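Local coordinates for protein NBR1 homolog (Arabidopsis thaliana, PDB 6TGS) that probably serves as a plant receptor that delivers ubiquitinated protein aggregates to autophagy and is itself degraded in the vacuole, here seen as its self-associating PB1 domain, at residues L8-S13 with F21-K26; L54-S59 with L85-N90. The protein carries 3 engineered substitutions. One frame throughout, in Å; residues are numbered along the deposited sequence. Where two conformers were deposited one is given.

Interaction 1. Residues L8-S13 with F21-K26; sequences LVVKVS and FRVPVK
V10 and F21 form an antiparallel hydrogen-bonded pair in the first hairpin of the ubiquitin-like PB1 fold, and the valine illustrates how a small side chain can serve two neighbours at once. Its CB lies over one face of the phenyl ring, 4.1 Å from the F21 centroid and displaced toward the rim, a CH-pi contact. From there CG1, anti to the backbone N (chi1 179°), continues to the far end of the ring and meets F21 CZ at 3.6 Å. The other methyl, CG2, turns to the next pair and touches V23 CG2 at 3.8 Å. F21 offers its face because its CG stands between backbone N and carbonyl carbon (chi1 57°), which lays the ring alongside V10. In the backbone, V10 N donates to F21 O (2.8 Å) and F21 N to V10 O (2.9 Å); L8 and V23 repeat the exchange. On the reverse face V9 CG2 rests against R22 CD at 4.0 Å. F21 also touches K41 and L45 of helix 35-46. The hairpin is thus two-sided: V10, F21 and V23 make a mostly buried apolar face beneath the helix, whereas behind it an exposed arginine lends V9 only its aliphatic part.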
# COMPACT_ATOMS: atom_id res chain seq x y z
N LEU A 8 6.90 -6.04 5.58
CA LEU A 8 6.11 -4.86 5.87
C LEU A 8 4.67 -5.27 6.15
O LEU A 8 4.05 -5.98 5.35
CB LEU A 8 6.14 -3.88 4.69
CG LEU A 8 5.22 -2.65 4.76
CD1 LEU A 8 5.72 -1.65 5.79
CD2 LEU A 8 5.08 -1.99 3.39
N VAL A 9 4.14 -4.82 7.28
CA VAL A 9 2.73 -5.01 7.57
C VAL A 9 1.95 -3.90 6.88
O VAL A 9 2.22 -2.72 7.08
CB VAL A 9 2.47 -5.01 9.08
CG1 VAL A 9 0.97 -5.00 9.36
CG2 VAL A 9 3.12 -6.22 9.72
N VAL A 10 0.98 -4.29 6.05
CA VAL A 10 0.13 -3.35 5.33
C VAL A 10 -1.28 -3.51 5.87
O VAL A 10 -1.81 -4.62 5.93
CB VAL A 10 0.19 -3.58 3.82
CG1 VAL A 10 -0.73 -2.60 3.09
CG2 VAL A 10 1.62 -3.43 3.32
N LYS A 11 -1.88 -2.41 6.29
CA LYS A 11 -3.32 -2.35 6.59
C LYS A 11 -4.10 -1.54 5.54
O LYS A 11 -3.63 -0.47 5.28
CB LYS A 11 -3.53 -1.86 8.02
CG LYS A 11 -2.87 -2.76 9.06
CD LYS A 11 -3.11 -2.31 10.46
CE LYS A 11 -2.13 -2.95 11.41
NZ LYS A 11 -2.10 -2.24 12.71
N VAL A 12 -5.10 -2.01 5.07
CA VAL A 12 -5.85 -1.30 4.04
C VAL A 12 -7.24 -1.03 4.59
O VAL A 12 -7.86 -1.91 5.19
CB VAL A 12 -5.93 -2.12 2.73
CG1 VAL A 12 -6.61 -1.30 1.65
CG2 VAL A 12 -4.54 -2.54 2.28
N SER A 13 -7.71 0.20 4.42
CA SER A 13 -9.04 0.59 4.86
C SER A 13 -9.92 0.89 3.65
O SER A 13 -9.54 1.69 2.77
CB SER A 13 -8.98 1.81 5.78
OG SER A 13 -10.28 2.13 6.22
N PHE A 21 -2.43 -7.47 5.66
CA PHE A 21 -1.62 -8.51 5.05
C PHE A 21 -0.16 -8.10 5.17
O PHE A 21 0.16 -6.97 5.55
CB PHE A 21 -2.01 -8.78 3.59
CG PHE A 21 -1.94 -7.58 2.70
CD1 PHE A 21 -3.03 -6.75 2.57
CD2 PHE A 21 -0.79 -7.30 1.97
CE1 PHE A 21 -2.99 -5.65 1.73
CE2 PHE A 21 -0.74 -6.20 1.12
CZ PHE A 21 -1.85 -5.37 1.01
N ARG A 22 0.75 -9.02 4.86
CA ARG A 22 2.17 -8.73 4.99
C ARG A 22 2.85 -8.87 3.64
O ARG A 22 2.50 -9.74 2.83
CB ARG A 22 2.83 -9.66 6.02
CG ARG A 22 2.22 -9.57 7.40
CD ARG A 22 3.20 -9.99 8.49
NE ARG A 22 3.79 -11.30 8.22
CZ ARG A 22 4.95 -11.71 8.72
NH1 ARG A 22 5.65 -10.91 9.52
NH2 ARG A 22 5.42 -12.91 8.42
N VAL A 23 3.85 -8.02 3.41
CA VAL A 23 4.54 -7.94 2.14
C VAL A 23 6.01 -8.26 2.39
O VAL A 23 6.66 -7.57 3.19
CB VAL A 23 4.40 -6.56 1.48
CG1 VAL A 23 5.24 -6.51 0.22
CG2 VAL A 23 2.93 -6.27 1.18
N PRO A 24 6.57 -9.27 1.75
CA PRO A 24 7.99 -9.58 1.96
C PRO A 24 8.89 -8.47 1.43
O PRO A 24 8.56 -7.76 0.49
CB PRO A 24 8.19 -10.88 1.17
CG PRO A 24 7.10 -10.88 0.15
CD PRO A 24 5.93 -10.22 0.83
N VAL A 25 10.03 -8.33 2.11
CA VAL A 25 11.08 -7.36 1.68
C VAL A 25 12.29 -8.14 1.17
O VAL A 25 12.53 -9.26 1.64
CB VAL A 25 11.46 -6.40 2.82
CG1 VAL A 25 10.24 -5.84 3.52
CG2 VAL A 25 12.42 -7.06 3.80
N LYS A 26 13.00 -7.56 0.21
CA LYS A 26 14.24 -8.19 -0.30
C LYS A 26 15.38 -7.81 0.64
O LYS A 26 15.15 -7.00 1.55
CB LYS A 26 14.48 -7.69 -1.73
CG LYS A 26 13.44 -8.16 -2.74
CD LYS A 26 13.25 -7.19 -3.88
CE LYS A 26 12.03 -7.49 -4.72
NZ LYS A 26 12.28 -7.26 -6.17

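Interaction 2. Residues L54-S59 with L85-N90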
# COMPACT_ATOMS: atom_id res chain seq x y z
N LEU A 54 -8.16 3.81 -8.43
CA LEU A 54 -8.35 3.93 -7.00
C LEU A 54 -7.40 4.97 -6.44
O LEU A 54 -6.25 5.05 -6.85
CB LEU A 54 -8.07 2.59 -6.32
CG LEU A 54 -8.86 1.40 -6.86
CD1 LEU A 54 -8.35 0.10 -6.27
CD2 LEU A 54 -10.32 1.58 -6.53
N SER A 55 -7.89 5.78 -5.51
CA SER A 55 -7.01 6.65 -4.75
C SER A 55 -6.48 5.86 -3.55
O SER A 55 -7.26 5.45 -2.69
CB SER A 55 -7.73 7.92 -4.30
OG SER A 55 -7.08 8.54 -3.21
N LEU A 56 -5.16 5.66 -3.50
CA LEU A 56 -4.50 4.93 -2.43
C LEU A 56 -3.61 5.92 -1.69
O LEU A 56 -2.65 6.43 -2.27
CB LEU A 56 -3.68 3.77 -2.99
CG LEU A 56 -4.46 2.83 -3.92
CD1 LEU A 56 -3.57 1.70 -4.47
CD2 LEU A 56 -5.64 2.26 -3.16
N THR A 57 -3.96 6.24 -0.44
CA THR A 57 -3.25 7.27 0.29
C THR A 57 -2.81 6.78 1.66
O THR A 57 -3.45 5.91 2.25
CB THR A 57 -4.12 8.54 0.48
OG1 THR A 57 -5.37 8.20 1.08
CG2 THR A 57 -4.35 9.22 -0.88
N TYR A 58 -1.71 7.34 2.18
CA TYR A 58 -1.38 7.17 3.58
C TYR A 58 -0.97 8.50 4.18
O TYR A 58 -0.60 9.43 3.45
CB TYR A 58 -0.27 6.13 3.79
CG TYR A 58 1.12 6.45 3.30
CD1 TYR A 58 2.07 7.04 4.15
CD2 TYR A 58 1.52 6.10 2.01
CE1 TYR A 58 3.36 7.28 3.71
CE2 TYR A 58 2.81 6.33 1.57
CZ TYR A 58 3.73 6.93 2.43
OH TYR A 58 5.02 7.18 1.99
N SER A 59 -1.07 8.61 5.51
CA SER A 59 -0.70 9.84 6.21
C SER A 59 0.72 9.71 6.75
O SER A 59 1.00 8.80 7.55
CB SER A 59 -1.68 10.19 7.33
OG SER A 59 -3.01 10.21 6.87
N LEU A 85 2.34 0.17 7.22
CA LEU A 85 1.70 1.09 6.27
C LEU A 85 0.19 0.95 6.37
O LEU A 85 -0.29 -0.13 6.19
CB LEU A 85 2.22 0.77 4.88
CG LEU A 85 1.67 1.63 3.75
CD1 LEU A 85 2.06 3.08 3.96
CD2 LEU A 85 2.20 1.14 2.42
N LYS A 86 -0.48 2.04 6.66
CA LYS A 86 -1.94 2.04 6.61
C LYS A 86 -2.38 2.82 5.39
O LYS A 86 -2.11 4.03 5.30
CB LYS A 86 -2.57 2.66 7.86
CG LYS A 86 -4.09 2.62 7.77
CD LYS A 86 -4.76 3.60 8.72
CE LYS A 86 -6.25 3.28 8.87
NZ LYS A 86 -7.15 4.14 8.08
N ILE A 87 -3.06 2.14 4.46
CA ILE A 87 -3.49 2.71 3.19
C ILE A 87 -5.00 2.92 3.22
O ILE A 87 -5.76 1.97 3.44
CB ILE A 87 -3.11 1.81 2.01
CG1 ILE A 87 -1.59 1.60 1.91
CG2 ILE A 87 -3.71 2.35 0.69
CD1 ILE A 87 -1.21 0.59 0.83
N ASN A 88 -5.45 4.15 2.97
CA ASN A 88 -6.87 4.39 2.80
C ASN A 88 -7.21 4.28 1.31
O ASN A 88 -6.51 4.84 0.46
CB ASN A 88 -7.27 5.78 3.31
CG ASN A 88 -7.34 5.86 4.82
OD1 ASN A 88 -7.50 4.85 5.50
ND2 ASN A 88 -7.23 7.07 5.36
N VAL A 89 -8.32 3.59 1.01
CA VAL A 89 -8.76 3.37 -0.37
C VAL A 89 -9.99 4.20 -0.64
O VAL A 89 -10.99 4.08 0.08
CB VAL A 89 -9.09 1.88 -0.64
CG1 VAL A 89 -9.53 1.72 -2.10
CG2 VAL A 89 -7.92 1.02 -0.35
N ASN A 90 -9.94 5.02 -1.67
CA ASN A 90 -11.14 5.70 -2.12
C ASN A 90 -11.32 5.47 -3.61
O ASN A 90 -10.35 5.42 -4.37
CB ASN A 90 -11.08 7.19 -1.81
CG ASN A 90 -11.23 7.46 -0.34
OD1 ASN A 90 -12.35 7.61 0.16
ND2 ASN A 90 -10.11 7.52 0.37
O HOH W 1 -7.40 7.53 -0.57
O HOH W 2 -4.77 8.77 3.86
O HOH W 3 -1.99 6.22 6.87
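The antiparallel ladder between strand 55-59 and strand 84-90, in the interior of the mixed beta-sheet of this ubiquitin-like PB1 fold, is carried by S55 opposite N90, L56 opposite V89 and T57 opposite N88. S55 N donates to N90 O at 2.7 Å, and N90 N returns to S55 O; T57 and N88 exchange a second such pair. Further along, direct bonding gives way to solvent: one water accepts from S59 N and donates to K86 O.

The two faces differ sharply. On the buried one, L56 and V89 run side by side, L56 CD2 meeting V89 CG2 at 3.8 Å, while L56 CB touches I87 CG2 at 3.9 Å; L38 and I42 of helix 35-46 lie against this layer. Beyond it L85 and Y58 cross at about a right angle. Y58 CG sits between its backbone N and carbonyl carbon (chi1 68°), turning one ring face onto L85 CD1, which stands 3.8 Å from the ring centroid and toward its rim. An alanine in place of Y58 would probably cost the L85 methyl its aromatic partner and open a gap over this end of the ladder.

On the opposite face a single water is held by S55 O, S55 OG, T57 OG1 (2.7 Å) and N90 ND2, tying three side chains together across the two strands. K86 NZ reaches along its own strand to a lone pair of N88 OD1 at 2.7 Å, in the plane of the amide carbonyl; this helps to hold the amide's rotation and gives the ammonium group a polar partner. Backbone hydrogen bonds therefore set the register, hydrocarbon and ring seal the inner side, and hydroxyls, amides and water finish the outer one.

Interactions 1 and 2 flank the central pairing of one sheet, their centres about 13 Å apart on opposite sides of the middle of the chain. Strands 8-14 and 84-90 join them in parallel: K11 N to L85 O and K11 O to I87 N are both 2.8 Å, probable hydrogen bonds. The same strand 8-14 thus pairs antiparallel with 17-23 and parallel with 84-90, the central pairing of the ubiquitin-like fold. Helix 35-46 spans both contacts, with L45 against F21 in interaction 1 and I42 against L56 and V89 in interaction 2. Both contacts lie within the PB1 domain, which mediates homodimerization.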